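Local atomic coordinates of putative Phosphate (Eubacterium rectale, PDB entry 3DAO), a protein that is probably a phosphatase of the haloacid dehalogenase-like hydrolase family, removing phosphate from a substrate that has not been identified. Residues A[112-117]-A[167-172]; A[119-124]-A[178-183]; A[195-198]-A[202-205]. All blocks are in the same frame, centred on the assembly; numbering follows the deposited sequence. Where two conformers were deposited one is given.

Overall arrangement
All three contacts lie in the smaller alpha/beta unit that follows strand 96-99, consistent with the cap domain of a haloacid dehalogenase-like hydrolase; the eight-stranded sheet with the likely catalytic aspartates belongs to the other unit. They share one six-stranded sheet. Contact 1 sets helix 104-117 on strand 168-172, contact 2 joins the turn before strand 122-126 to helix 177-181, and contact 3 is the hairpin 193-198/202-207 at the sheet's edge. Centres of contacts 1 and 2 are about 7 Å apart, and contact 3 lies about 11 and 10 Å from them. Along the chain, contacts 1 and 2 interleave and contact 3 follows. Strand 168-172, bonded to 122-126 and 202-207, ties all three into one probable cap.

Contact 1 of 3, residues A[112-117]-A[167-172]; sequences RMVRDE and IKFTVF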
# COMPACT_ATOMS: atom_id res chain seq x y z
N ARG A 112 17.09 -17.33 -2.02
CA ARG A 112 18.38 -18.06 -2.01
C ARG A 112 19.52 -17.22 -1.54
O ARG A 112 20.37 -17.67 -0.74
CB ARG A 112 18.70 -18.66 -3.38
CG ARG A 112 17.69 -19.69 -3.74
CD ARG A 112 17.91 -20.27 -5.12
NE ARG A 112 16.87 -21.24 -5.41
CZ ARG A 112 15.97 -21.08 -6.37
NH1 ARG A 112 16.07 -20.08 -7.23
NH2 ARG A 112 15.05 -21.98 -6.54
N MSE A 113 19.50 -15.96 -1.96
CA MSE A 113 20.56 -15.04 -1.58
C MSE A 113 20.52 -14.71 -0.09
O MSE A 113 21.56 -14.67 0.58
CB MSE A 113 20.55 -13.76 -2.41
CG MSE A 113 21.55 -12.74 -1.91
SE MSE A 113 21.68 -11.17 -3.06
CE MSE A 113 22.49 -11.95 -4.66
N VAL A 114 19.31 -14.48 0.44
CA VAL A 114 19.23 -14.12 1.86
C VAL A 114 19.66 -15.33 2.70
O VAL A 114 20.45 -15.21 3.63
CB VAL A 114 17.84 -13.61 2.24
CG1 VAL A 114 17.77 -13.33 3.79
CG2 VAL A 114 17.52 -12.33 1.43
N ARG A 115 19.22 -16.49 2.27
CA ARG A 115 19.50 -17.74 2.97
C ARG A 115 20.99 -18.01 3.02
O ARG A 115 21.55 -18.31 4.08
CB ARG A 115 18.79 -18.88 2.25
CG ARG A 115 18.95 -20.23 2.88
CD ARG A 115 18.46 -21.32 1.90
NE ARG A 115 19.31 -21.26 0.70
CZ ARG A 115 19.02 -21.76 -0.50
NH1 ARG A 115 17.88 -22.35 -0.71
NH2 ARG A 115 19.87 -21.60 -1.51
N ASP A 116 21.64 -17.84 1.88
CA ASP A 116 23.04 -18.20 1.75
C ASP A 116 24.04 -17.14 2.11
O ASP A 116 25.14 -17.45 2.60
CB ASP A 116 23.33 -18.65 0.30
CG ASP A 116 22.58 -19.92 -0.08
OD1 ASP A 116 22.20 -20.70 0.83
OD2 ASP A 116 22.39 -20.15 -1.30
N GLU A 117 23.69 -15.89 1.84
CA GLU A 117 24.59 -14.75 2.05
C GLU A 117 24.22 -13.76 3.14
O GLU A 117 25.05 -12.95 3.54
CB GLU A 117 24.80 -13.99 0.74
CG GLU A 117 25.21 -14.91 -0.40
CD GLU A 117 25.73 -14.13 -1.59
OE1 GLU A 117 26.70 -13.38 -1.41
OE2 GLU A 117 25.15 -14.29 -2.66
N ILE A 167 3.62 -10.93 -4.27
CA ILE A 167 3.59 -9.50 -4.46
C ILE A 167 4.62 -8.74 -3.65
O ILE A 167 4.93 -7.58 -3.94
CB ILE A 167 2.15 -8.89 -4.23
CG1 ILE A 167 1.66 -9.14 -2.80
CG2 ILE A 167 1.17 -9.34 -5.38
CD1 ILE A 167 0.39 -8.34 -2.45
N LYS A 168 5.23 -9.43 -2.69
CA LYS A 168 6.26 -8.78 -1.86
C LYS A 168 7.20 -9.82 -1.26
O LYS A 168 6.77 -10.88 -0.86
CB LYS A 168 5.63 -7.99 -0.72
CG LYS A 168 6.67 -7.30 0.20
CD LYS A 168 6.01 -6.42 1.24
CE LYS A 168 5.21 -7.22 2.25
NZ LYS A 168 4.64 -6.30 3.31
N PHE A 169 8.48 -9.48 -1.27
CA PHE A 169 9.51 -10.26 -0.61
C PHE A 169 10.14 -9.29 0.38
O PHE A 169 10.57 -8.19 0.02
CB PHE A 169 10.55 -10.80 -1.58
CG PHE A 169 11.72 -11.49 -0.88
CD1 PHE A 169 11.69 -12.83 -0.64
CD2 PHE A 169 12.82 -10.77 -0.48
CE1 PHE A 169 12.74 -13.46 0.02
CE2 PHE A 169 13.88 -11.41 0.15
CZ PHE A 169 13.82 -12.76 0.39
N THR A 170 10.19 -9.72 1.63
CA THR A 170 10.67 -8.89 2.71
C THR A 170 11.78 -9.53 3.52
O THR A 170 11.68 -10.70 3.92
CB THR A 170 9.50 -8.60 3.67
OG1 THR A 170 8.50 -7.81 2.99
CG2 THR A 170 9.96 -7.83 4.93
N VAL A 171 12.82 -8.74 3.77
CA VAL A 171 13.95 -9.18 4.62
C VAL A 171 13.79 -8.51 5.98
O VAL A 171 13.43 -7.35 6.07
CB VAL A 171 15.31 -8.76 4.04
CG1 VAL A 171 16.43 -9.50 4.77
CG2 VAL A 171 15.35 -9.03 2.48
N PHE A 172 14.05 -9.29 7.02
CA PHE A 172 14.02 -8.84 8.40
C PHE A 172 15.30 -9.14 9.17
O PHE A 172 15.94 -10.19 9.01
CB PHE A 172 12.88 -9.52 9.18
CG PHE A 172 12.88 -9.19 10.66
CD1 PHE A 172 12.38 -8.00 11.10
CD2 PHE A 172 13.38 -10.09 11.59
CE1 PHE A 172 12.39 -7.68 12.47
CE2 PHE A 172 13.36 -9.77 12.96
CZ PHE A 172 12.88 -8.57 13.37
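Val114 brings its two methyls down onto Phe169 and Val171, and with them helix 104-117 onto strand 168-172 of the six-stranded sheet. This is helix-on-sheet packing in an alpha/beta domain, consistent with the cap of a haloacid dehalogenase-like hydrolase. Phe169 and Val171 are two apart on the strand, so both point to the helix, while Thr170 between them faces the other side of the sheet.

The contact across the two segments is wholly apolar and buried. Val114 CG2 sits at the rim of the Phe169 ring, near the ring plane, 3.9 Å from CZ of Phe169; the methyl meets an edge and not a face. With CG anti to the backbone N (chi1 174°), the Phe169 ring extends toward the helix. The same methyl of Val114 lies 4.1 Å from CG2 of Val171, so a single carbon fills the angle between ring and valine. Alongside, CG1 of Val114 passes CG1 of Val171 at 4.2 Å. Phe185 of helix 185-189 and Tyr123 of the neighbouring strand also touch Val114.

No hydrogen bond crosses between helix and strand; the strand's backbone instead pairs with its neighbours in the sheet, with Phe124 on one side and with Val203 and Cys205 on the other. At its start, Ile167 and Lys168 both face Ala126, a classic beta bulge. On the exposed side of the helix, Arg115 grips Asp116 side-on in a salt bridge. NE of Arg115 meets OD1 of Asp116 from above the carboxylate plane, and NH2 of Arg115 reaches OD2 of Asp116 at 2.9 Å in a nearly straight bond.

Contact 2 of 3, residues A[119-124]-A[178-183]; sequences PACDYF and EELCTP
Ala120 and Cys121 both turn toward Leu180, and a single methyl of that leucine receives them. Ala120, in the exposed turn after helix 104-117, makes the looser approach: its CB is 4.4 Å from CD1 of Leu180, at the outer margin of the contact.

Cys121 goes deeper. Its SG comes to 3.7 Å from CD1 of Leu180, a thiol against a methyl with no hydrogen bond between them. The sulfur stands beside the backbone N and anti to the carbonyl carbon (chi1 -62°), which carries it across toward the helix. In Leu180, CD1 is anti to CA (chi2 170°), so this branch leads toward the turn while CD2 stays farther from both Cys121 SG and Ala120 CB. The directions from CD1 to the sulfur and to the alanine methyl are roughly at right angles. Cys121 is buried, with Val114, Val171 and His173 also packed against it, and His173 touches Leu180 as well.

At Asp122 the chain enters strand 122-126, part of the six-stranded sheet of the probable cap domain. The contact thus joins the turn linking helix 104-117 to this strand with helix 177-181, which follows strand 168-172, the strand's partner in the sheet. A backbone bond from Asp122 to Phe172 belongs to that antiparallel pairing. Tyr123, next along, places its side chain against Cys111 and Arg115 of helix 104-117, whereas Phe124 packs with Phe172 on the other side of the sheet.

Within the second segment, the carbonyl of Glu178 has two donors from Thr182: a weak backbone bond, and OG1 of Thr182 at 3.1 Å from O of Glu178, well above the carbonyl plane.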
# COMPACT_ATOMS: atom_id res chain seq x y z
N PRO A 119 22.59 -14.87 6.27
CA PRO A 119 22.00 -15.90 7.13
C PRO A 119 21.53 -15.39 8.50
O PRO A 119 20.77 -16.08 9.16
CB PRO A 119 23.12 -16.94 7.24
CG PRO A 119 24.38 -16.11 7.12
CD PRO A 119 24.04 -15.07 6.09
N ALA A 120 21.93 -14.19 8.89
CA ALA A 120 21.48 -13.66 10.20
C ALA A 120 20.08 -13.10 10.08
O ALA A 120 19.47 -12.78 11.08
CB ALA A 120 22.38 -12.58 10.71
N CYS A 121 19.65 -12.89 8.85
CA CYS A 121 18.32 -12.31 8.52
C CYS A 121 17.27 -13.38 8.30
O CYS A 121 17.56 -14.56 8.01
CB CYS A 121 18.40 -11.45 7.23
SG CYS A 121 19.47 -10.01 7.32
N ASP A 122 16.03 -12.96 8.49
CA ASP A 122 14.89 -13.77 8.11
C ASP A 122 14.19 -13.16 6.89
O ASP A 122 14.48 -12.03 6.46
CB ASP A 122 13.94 -13.86 9.27
CG ASP A 122 14.59 -14.57 10.44
OD1 ASP A 122 14.87 -15.79 10.33
OD2 ASP A 122 14.85 -13.89 11.45
N TYR A 123 13.26 -13.89 6.33
CA TYR A 123 12.54 -13.37 5.15
C TYR A 123 11.15 -13.93 5.03
O TYR A 123 10.82 -14.97 5.63
CB TYR A 123 13.34 -13.57 3.86
CG TYR A 123 13.84 -14.96 3.61
CD1 TYR A 123 15.04 -15.39 4.17
CD2 TYR A 123 13.13 -15.85 2.80
CE1 TYR A 123 15.52 -16.65 3.94
CE2 TYR A 123 13.61 -17.13 2.56
CZ TYR A 123 14.80 -17.52 3.13
OH TYR A 123 15.29 -18.80 2.91
N PHE A 124 10.35 -13.20 4.28
CA PHE A 124 8.93 -13.51 4.10
C PHE A 124 8.53 -13.26 2.67
O PHE A 124 9.11 -12.39 2.00
CB PHE A 124 8.07 -12.61 5.01
CG PHE A 124 8.47 -12.68 6.47
CD1 PHE A 124 7.92 -13.65 7.30
CD2 PHE A 124 9.40 -11.82 6.98
CE1 PHE A 124 8.30 -13.75 8.61
CE2 PHE A 124 9.81 -11.91 8.27
CZ PHE A 124 9.26 -12.87 9.10
N GLU A 178 18.90 -3.21 6.70
CA GLU A 178 19.38 -2.48 5.53
C GLU A 178 20.91 -2.56 5.46
O GLU A 178 21.49 -2.75 4.41
CB GLU A 178 18.93 -1.02 5.53
CG GLU A 178 19.35 -0.29 4.29
CD GLU A 178 18.97 1.18 4.31
OE1 GLU A 178 18.85 1.76 5.42
OE2 GLU A 178 18.87 1.75 3.22
N GLU A 179 21.51 -2.41 6.62
CA GLU A 179 22.97 -2.42 6.76
C GLU A 179 23.52 -3.73 6.21
O GLU A 179 24.52 -3.76 5.47
CB GLU A 179 23.37 -2.23 8.20
CG GLU A 179 24.87 -2.43 8.44
CD GLU A 179 25.26 -2.22 9.87
OE1 GLU A 179 24.77 -1.26 10.49
OE2 GLU A 179 26.06 -3.03 10.38
N LEU A 180 22.88 -4.83 6.56
CA LEU A 180 23.33 -6.12 6.06
C LEU A 180 23.02 -6.31 4.58
O LEU A 180 23.71 -7.05 3.89
CB LEU A 180 22.74 -7.28 6.85
CG LEU A 180 23.30 -7.48 8.26
CD1 LEU A 180 22.43 -8.52 9.04
CD2 LEU A 180 24.78 -7.88 8.16
N CYS A 181 21.95 -5.68 4.10
CA CYS A 181 21.52 -5.83 2.72
C CYS A 181 22.32 -4.96 1.74
O CYS A 181 22.35 -5.22 0.55
CB CYS A 181 20.04 -5.46 2.54
SG CYS A 181 18.88 -6.69 3.18
N THR A 182 22.98 -3.94 2.27
CA THR A 182 23.67 -2.97 1.41
C THR A 182 24.85 -3.47 0.56
O THR A 182 24.94 -3.14 -0.62
CB THR A 182 24.05 -1.73 2.20
OG1 THR A 182 22.89 -0.90 2.30
CG2 THR A 182 25.16 -0.93 1.48
N PRO A 183 25.73 -4.28 1.14
CA PRO A 183 26.94 -4.66 0.37
C PRO A 183 26.69 -5.44 -0.89
O PRO A 183 27.42 -5.27 -1.87
CB PRO A 183 27.70 -5.52 1.35
CG PRO A 183 27.28 -5.04 2.67
CD PRO A 183 25.85 -4.66 2.55

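Contact 3 of 3, residues A[195-198]-A[202-205]; sequences LAAA and WVDC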
# COMPACT_ATOMS: atom_id res chain seq x y z
N LEU A 195 12.98 -1.81 -4.44
CA LEU A 195 13.48 -2.04 -3.06
C LEU A 195 13.39 -0.84 -2.17
O LEU A 195 13.76 0.25 -2.56
CB LEU A 195 14.96 -2.48 -3.07
CG LEU A 195 15.32 -3.96 -3.22
CD1 LEU A 195 14.64 -4.64 -4.36
CD2 LEU A 195 16.85 -4.11 -3.27
N ALA A 196 12.89 -1.02 -0.95
CA ALA A 196 12.83 0.09 -0.02
C ALA A 196 13.04 -0.36 1.42
O ALA A 196 12.37 -1.25 1.86
CB ALA A 196 11.51 0.81 -0.09
N ALA A 197 13.96 0.29 2.12
CA ALA A 197 14.16 -0.04 3.55
C ALA A 197 13.01 0.56 4.32
O ALA A 197 12.43 1.58 3.90
CB ALA A 197 15.50 0.53 4.07
N ALA A 198 12.68 -0.10 5.44
CA ALA A 198 11.73 0.41 6.40
C ALA A 198 12.40 0.30 7.78
O ALA A 198 12.55 -0.81 8.34
CB ALA A 198 10.45 -0.37 6.38
N TRP A 202 13.64 -3.72 8.33
CA TRP A 202 13.04 -4.29 7.13
C TRP A 202 13.58 -3.73 5.83
O TRP A 202 13.96 -2.55 5.73
CB TRP A 202 11.52 -3.98 7.10
CG TRP A 202 10.76 -4.32 8.39
CD1 TRP A 202 10.45 -3.48 9.37
CD2 TRP A 202 10.22 -5.60 8.77
NE1 TRP A 202 9.78 -4.14 10.36
CE2 TRP A 202 9.59 -5.44 9.99
CE3 TRP A 202 10.19 -6.85 8.16
CZ2 TRP A 202 9.00 -6.50 10.67
CZ3 TRP A 202 9.57 -7.90 8.81
CH2 TRP A 202 8.99 -7.71 10.06
N VAL A 203 13.60 -4.62 4.86
CA VAL A 203 13.79 -4.26 3.46
C VAL A 203 12.66 -4.93 2.65
O VAL A 203 12.56 -6.15 2.59
CB VAL A 203 15.18 -4.60 2.87
CG1 VAL A 203 15.21 -4.22 1.37
CG2 VAL A 203 16.27 -3.88 3.62
N ASP A 204 11.82 -4.11 2.07
CA ASP A 204 10.66 -4.56 1.29
C ASP A 204 10.96 -4.47 -0.19
O ASP A 204 11.47 -3.46 -0.69
CB ASP A 204 9.43 -3.68 1.54
CG ASP A 204 8.88 -3.84 2.94
OD1 ASP A 204 8.85 -4.98 3.45
OD2 ASP A 204 8.51 -2.80 3.53
N CYS A 205 10.60 -5.54 -0.86
CA CYS A 205 10.83 -5.63 -2.30
C CYS A 205 9.55 -6.02 -3.01
O CYS A 205 8.87 -6.96 -2.65
CB CYS A 205 11.88 -6.69 -2.61
SG CYS A 205 13.33 -6.75 -1.51
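Trp202 pairs with Ala198 next to the turn of an antiparallel beta hairpin, 193-198 with 202-207, whose first strand is outermost in the six-stranded sheet of the probable cap domain. The two residues are a hydrogen-bonded pair. Ala198 N lies 2.8 Å from Trp202 O in a nearly straight bond. The return bond from Trp202 N to Ala198 O is longer, at 3.1 Å, and more bent. CG of Trp202 stands beside the backbone N (chi1 -50°), which brings the indole edge past the alanine carbonyl: CD1 of Trp202 is 3.5 Å from O of Ala198, near the ring plane. The rest of the indole leads away from the hairpin to touch Thr170 and to meet the ring of Phe172, the two ring planes steeply inclined to each other.

Val203 faces Ala197 in a non-hydrogen-bonded pair. Here the backbones come closer, and CA of Ala197 makes a CH contact to O of Trp202 at 3.3 Å. The valine side chain lies on the helix-covered face, against Cys177 and Cys181.

Asp204 returns to the face of Trp202 and forms the next hydrogen-bonded pair. Ala196 N is 2.8 Å from Asp204 O, and the return bond from Asp204 N to Ala196 O is of much the same length. Its carboxylate looks elsewhere: OD1 bonds Thr170 OG1 on the neighbouring strand, and OD2 makes a weak bond to a pentaethylene glycol molecule, probably from the crystallisation liquor.

Cys205 closes the series opposite Leu195 on the helix-covered face, where Phe185 and Met110 touch both. The thiol lies against the isobutyl group, Cys205 SG being 3.8 Å from CD1 of Leu195.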